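Local coordinates for protein AmbC (Sorangium cellulosum, PDB 5O15) that probably catalyses both water elimination and the following ring closure to an oxygen heterocycle during assembly of the polyketide ambruticin, at residues A[204-218]-A[242-255]. Sequence-based numbering, arbitrary orientation.
Sequences AQDFGLHPALLDAAL and WSDVALEARGAAAL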
# COMPACT_ATOMS: atom_id res chain seq x y z
N ALA A 204 -7.63 -0.85 12.74
CA ALA A 204 -7.98 -1.16 11.35
C ALA A 204 -9.25 -0.43 10.93
O ALA A 204 -9.34 0.09 9.81
CB ALA A 204 -8.16 -2.66 11.18
N GLN A 205 -10.24 -0.38 11.81
CA GLN A 205 -11.53 0.22 11.48
C GLN A 205 -11.44 1.72 11.21
O GLN A 205 -12.40 2.27 10.66
CB GLN A 205 -12.51 -0.04 12.62
CG GLN A 205 -12.00 0.41 13.98
CD GLN A 205 -12.91 -0.02 15.11
OE1 GLN A 205 -14.13 -0.08 14.94
NE2 GLN A 205 -12.33 -0.34 16.26
N ASP A 206 -10.33 2.37 11.56
CA ASP A 206 -10.18 3.81 11.36
C ASP A 206 -9.69 4.15 9.95
O ASP A 206 -9.80 5.31 9.54
CB ASP A 206 -9.18 4.38 12.38
CG ASP A 206 -9.61 4.17 13.84
OD1 ASP A 206 -10.82 4.04 14.12
OD2 ASP A 206 -8.72 4.14 14.70
N PHE A 207 -9.16 3.17 9.22
CA PHE A 207 -8.59 3.40 7.90
C PHE A 207 -9.55 2.88 6.84
O PHE A 207 -10.39 2.03 7.10
CB PHE A 207 -7.24 2.68 7.78
CG PHE A 207 -6.13 3.29 8.61
CD1 PHE A 207 -5.38 4.33 8.10
CD2 PHE A 207 -5.86 2.86 9.89
CE1 PHE A 207 -4.37 4.90 8.85
CE2 PHE A 207 -4.86 3.44 10.64
CZ PHE A 207 -4.12 4.46 10.11
N GLY A 208 -9.37 3.38 5.62
CA GLY A 208 -10.05 2.76 4.50
C GLY A 208 -9.52 1.35 4.29
O GLY A 208 -10.28 0.37 4.33
N LEU A 209 -8.22 1.24 4.05
CA LEU A 209 -7.52 -0.03 4.05
C LEU A 209 -6.20 0.18 4.77
O LEU A 209 -5.31 0.89 4.28
CB LEU A 209 -7.33 -0.53 2.62
CG LEU A 209 -6.62 -1.87 2.51
CD1 LEU A 209 -7.30 -2.97 3.33
CD2 LEU A 209 -6.53 -2.28 1.06
N HIS A 210 -6.10 -0.38 5.98
CA HIS A 210 -4.93 -0.13 6.79
C HIS A 210 -3.69 -0.41 5.95
O HIS A 210 -3.55 -1.51 5.37
CB HIS A 210 -4.95 -1.08 7.99
CG HIS A 210 -3.99 -0.71 9.07
ND1 HIS A 210 -2.63 -0.77 8.89
CD2 HIS A 210 -4.19 -0.29 10.34
CE1 HIS A 210 -2.02 -0.43 10.01
NE2 HIS A 210 -2.95 -0.15 10.92
N PRO A 211 -2.73 0.50 5.91
CA PRO A 211 -1.55 0.29 5.07
C PRO A 211 -0.76 -0.95 5.38
O PRO A 211 -0.14 -1.53 4.48
CB PRO A 211 -0.74 1.57 5.30
CG PRO A 211 -1.79 2.60 5.57
CD PRO A 211 -2.84 1.89 6.40
N ALA A 212 -0.74 -1.38 6.65
CA ALA A 212 -0.01 -2.60 6.97
C ALA A 212 -0.73 -3.85 6.46
O ALA A 212 -0.08 -4.87 6.21
CB ALA A 212 0.24 -2.71 8.47
N LEU A 213 -2.03 -3.77 6.25
CA LEU A 213 -2.79 -4.89 5.72
C LEU A 213 -2.61 -5.01 4.21
O LEU A 213 -2.34 -6.09 3.70
CB LEU A 213 -4.24 -4.76 6.16
CG LEU A 213 -5.18 -5.90 5.81
CD1 LEU A 213 -4.70 -7.23 6.40
CD2 LEU A 213 -6.53 -5.59 6.31
N LEU A 214 -2.67 -3.87 3.48
CA LEU A 214 -2.34 -3.95 2.07
C LEU A 214 -0.87 -4.36 1.88
O LEU A 214 -0.55 -5.15 0.99
CB LEU A 214 -2.67 -2.64 1.36
CG LEU A 214 -2.36 -2.64 -0.14
CD1 LEU A 214 -3.17 -3.72 -0.87
CD2 LEU A 214 -2.67 -1.25 -0.77
N ASP A 215 0.02 -3.87 2.74
CA ASP A 215 1.42 -4.26 2.62
C ASP A 215 1.62 -5.77 2.82
O ASP A 215 2.53 -6.36 2.23
CB ASP A 215 2.29 -3.49 3.60
CG ASP A 215 3.75 -3.68 3.32
OD1 ASP A 215 4.25 -3.05 2.37
OD2 ASP A 215 4.41 -4.47 4.03
N ALA A 216 0.74 -6.40 3.60
CA ALA A 216 0.85 -7.85 3.79
C ALA A 216 0.65 -8.61 2.49
O ALA A 216 1.23 -9.68 2.30
CB ALA A 216 -0.11 -8.30 4.89
N ALA A 217 -0.18 -8.09 1.57
CA ALA A 217 -0.27 -8.73 0.27
C ALA A 217 1.07 -8.69 -0.47
O ALA A 217 1.46 -9.66 -1.13
CB ALA A 217 -1.36 -8.10 -0.57
N LEU A 218 1.78 -7.56 -0.35
CA LEU A 218 3.12 -7.45 -0.92
C LEU A 218 4.10 -8.40 -0.22
O LEU A 218 4.94 -9.01 -0.89
CB LEU A 218 3.63 -6.01 -0.81
CG LEU A 218 2.73 -4.92 -1.40
CD1 LEU A 218 3.43 -3.59 -1.26
CD2 LEU A 218 2.38 -5.26 -2.83
N TRP A 242 1.01 2.05 -8.98
CA TRP A 242 -0.22 1.32 -8.78
C TRP A 242 -1.22 1.78 -9.82
O TRP A 242 -1.22 2.96 -10.23
CB TRP A 242 -0.81 1.59 -7.40
CG TRP A 242 0.03 1.18 -6.26
CD1 TRP A 242 1.13 1.82 -5.77
CD2 TRP A 242 -0.16 0.03 -5.43
NE1 TRP A 242 1.63 1.15 -4.69
CE2 TRP A 242 0.85 0.05 -4.45
CE3 TRP A 242 -1.11 -0.98 -5.41
CZ2 TRP A 242 0.97 -0.93 -3.48
CZ3 TRP A 242 -1.01 -1.97 -4.44
CH2 TRP A 242 0.04 -1.94 -3.49
N SER A 243 -2.10 0.87 -10.24
CA SER A 243 -3.17 1.20 -11.17
C SER A 243 -4.48 0.60 -10.68
O SER A 243 -4.49 -0.50 -10.11
CB SER A 243 -2.89 0.65 -12.58
OG SER A 243 -1.67 1.15 -13.10
N ASP A 244 -5.58 1.30 -10.92
CA ASP A 244 -6.91 0.79 -10.73
C ASP A 244 -7.12 0.19 -9.35
O ASP A 244 -7.43 -1.01 -9.19
CB ASP A 244 -7.27 -0.22 -11.81
CG ASP A 244 -7.40 0.44 -13.15
OD1 ASP A 244 -7.85 1.60 -13.24
OD2 ASP A 244 -7.02 -0.23 -14.12
N VAL A 245 -6.96 1.01 -8.33
CA VAL A 245 -7.13 0.58 -6.93
C VAL A 245 -8.48 1.08 -6.45
O VAL A 245 -8.72 2.31 -6.44
CB VAL A 245 -6.02 1.12 -6.03
CG1 VAL A 245 -6.15 0.50 -4.66
CG2 VAL A 245 -4.66 0.86 -6.61
N ALA A 246 -9.37 0.18 -6.07
CA ALA A 246 -10.70 0.59 -5.65
C ALA A 246 -11.08 -0.21 -4.41
O ALA A 246 -10.82 -1.44 -4.33
CB ALA A 246 -11.73 0.33 -6.74
N LEU A 247 -11.66 0.46 -3.42
CA LEU A 247 -12.22 -0.21 -2.26
C LEU A 247 -13.71 -0.44 -2.43
O LEU A 247 -14.45 0.42 -2.93
CB LEU A 247 -12.09 0.59 -0.97
CG LEU A 247 -10.71 0.99 -0.57
CD1 LEU A 247 -10.73 1.72 0.77
CD2 LEU A 247 -9.78 -0.20 -0.50
N GLU A 248 -14.14 -1.58 -1.95
CA GLU A 248 -15.56 -1.92 -1.83
C GLU A 248 -16.05 -1.85 -0.40
O GLU A 248 -17.24 -1.63 -0.16
CB GLU A 248 -15.83 -3.34 -2.33
CG GLU A 248 -15.36 -3.62 -3.74
CD GLU A 248 -16.04 -2.77 -4.77
OE1 GLU A 248 -17.25 -2.48 -4.61
OE2 GLU A 248 -15.36 -2.38 -5.74
N ALA A 249 -15.15 -2.06 0.56
CA ALA A 249 -15.51 -2.04 1.97
C ALA A 249 -14.33 -1.49 2.76
O ALA A 249 -13.20 -1.90 2.54
CB ALA A 249 -15.86 -3.45 2.44
N ARG A 250 -14.60 -0.60 3.70
CA ARG A 250 -13.56 0.06 4.47
C ARG A 250 -13.40 -0.54 5.87
O ARG A 250 -14.34 -1.06 6.46
CB ARG A 250 -13.89 1.56 4.59
CG ARG A 250 -13.78 2.30 3.25
CD ARG A 250 -14.91 3.28 3.00
NE ARG A 250 -14.90 3.72 1.60
CZ ARG A 250 -15.53 3.10 0.60
NH1 ARG A 250 -16.26 2.01 0.83
NH2 ARG A 250 -15.44 3.57 -0.64
N GLY A 251 -12.19 -0.45 6.41
CA GLY A 251 -11.93 -0.81 7.80
C GLY A 251 -11.58 -2.26 8.10
O GLY A 251 -11.58 -2.65 9.27
N ALA A 252 -11.26 -3.07 7.09
CA ALA A 252 -10.95 -4.47 7.34
C ALA A 252 -9.66 -4.64 8.14
O ALA A 252 -8.71 -3.87 8.02
CB ALA A 252 -10.79 -5.19 6.01
N ALA A 253 -9.62 -5.70 8.97
CA ALA A 253 -8.44 -6.03 9.75
C ALA A 253 -7.75 -7.31 9.30
O ALA A 253 -6.60 -7.54 9.68
CB ALA A 253 -8.80 -6.18 11.24
N ALA A 254 -8.44 -8.15 8.55
CA ALA A 254 -7.90 -9.43 8.12
C ALA A 254 -8.67 -9.81 6.87
O ALA A 254 -9.85 -9.49 6.75
CB ALA A 254 -8.04 -10.49 9.23
N LEU A 255 -8.01 -10.51 5.95
CA LEU A 255 -8.48 -10.70 4.58
C LEU A 255 -7.89 -11.97 4.02
O LEU A 255 -6.83 -12.41 4.47
CB LEU A 255 -8.02 -9.55 3.64
CG LEU A 255 -8.48 -8.18 4.03
CD1 LEU A 255 -7.71 -7.09 3.28
CD2 LEU A 255 -9.95 -8.01 3.65
O HOH W 1 -8.45 -1.20 7.36
O HOH W 2 -10.87 -2.37 4.18
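Leu213 looks out from the first turn of helix 211-225 and sets one branch, CD2, into the bend where the connection 248-253 passes into strand 254-261. There CD2 lies 3.6 Å from Leu255 CD1, while the same methyl comes up against the peptide oxygen of Ala252. In Leu213 a chi1 of -175° swings CG beside the carbonyl carbon, and a chi2 of 59° leaves CD2 extended towards Leu255. Leu255 CD1 also takes Leu209 CD1, at 4.1 Å and from a different direction, while Leu247 CD2 lies against Leu209 CB; Leu276 of strand 269-277 adds to this apolar cluster. Farther along the helix, Leu214 and Leu218 each meet the CH2 corner of the Trp242 indole obliquely through CD2, leucines and tryptophan arriving from opposite directions, with Leu214 CD2 3.9 Å from Trp242 CH2. Phe290 meets the same indole edge-to-face.

At the other end the backbones do the work. Gly251 N donates to Gly208 O (2.9 Å, 164° at the hydrogen), arriving from above the carbonyl plane. Gly251 CA makes a CA-H...O contact with Ala204 O; the closeness of Gln205 CA and a positive phi leave no room for a side chain here. Beside it Ala204 CB rests on Ala253 CB at 3.6 Å. Two waters fill out the junction: one takes the N-H of His210 and donates to the carbonyls of Ala204 and Ala252, the other ties Gly208 O and Ala249 O to Ala252 N.

His210 is the N-cap of helix 211-225, its ND1 accepting from Ala212 N in the ring plane at 3.0 Å. This is the helix of the second hotdog, a long helix wrapped by an antiparallel sheet, in the double hotdog fold of polyketide synthase dehydratases.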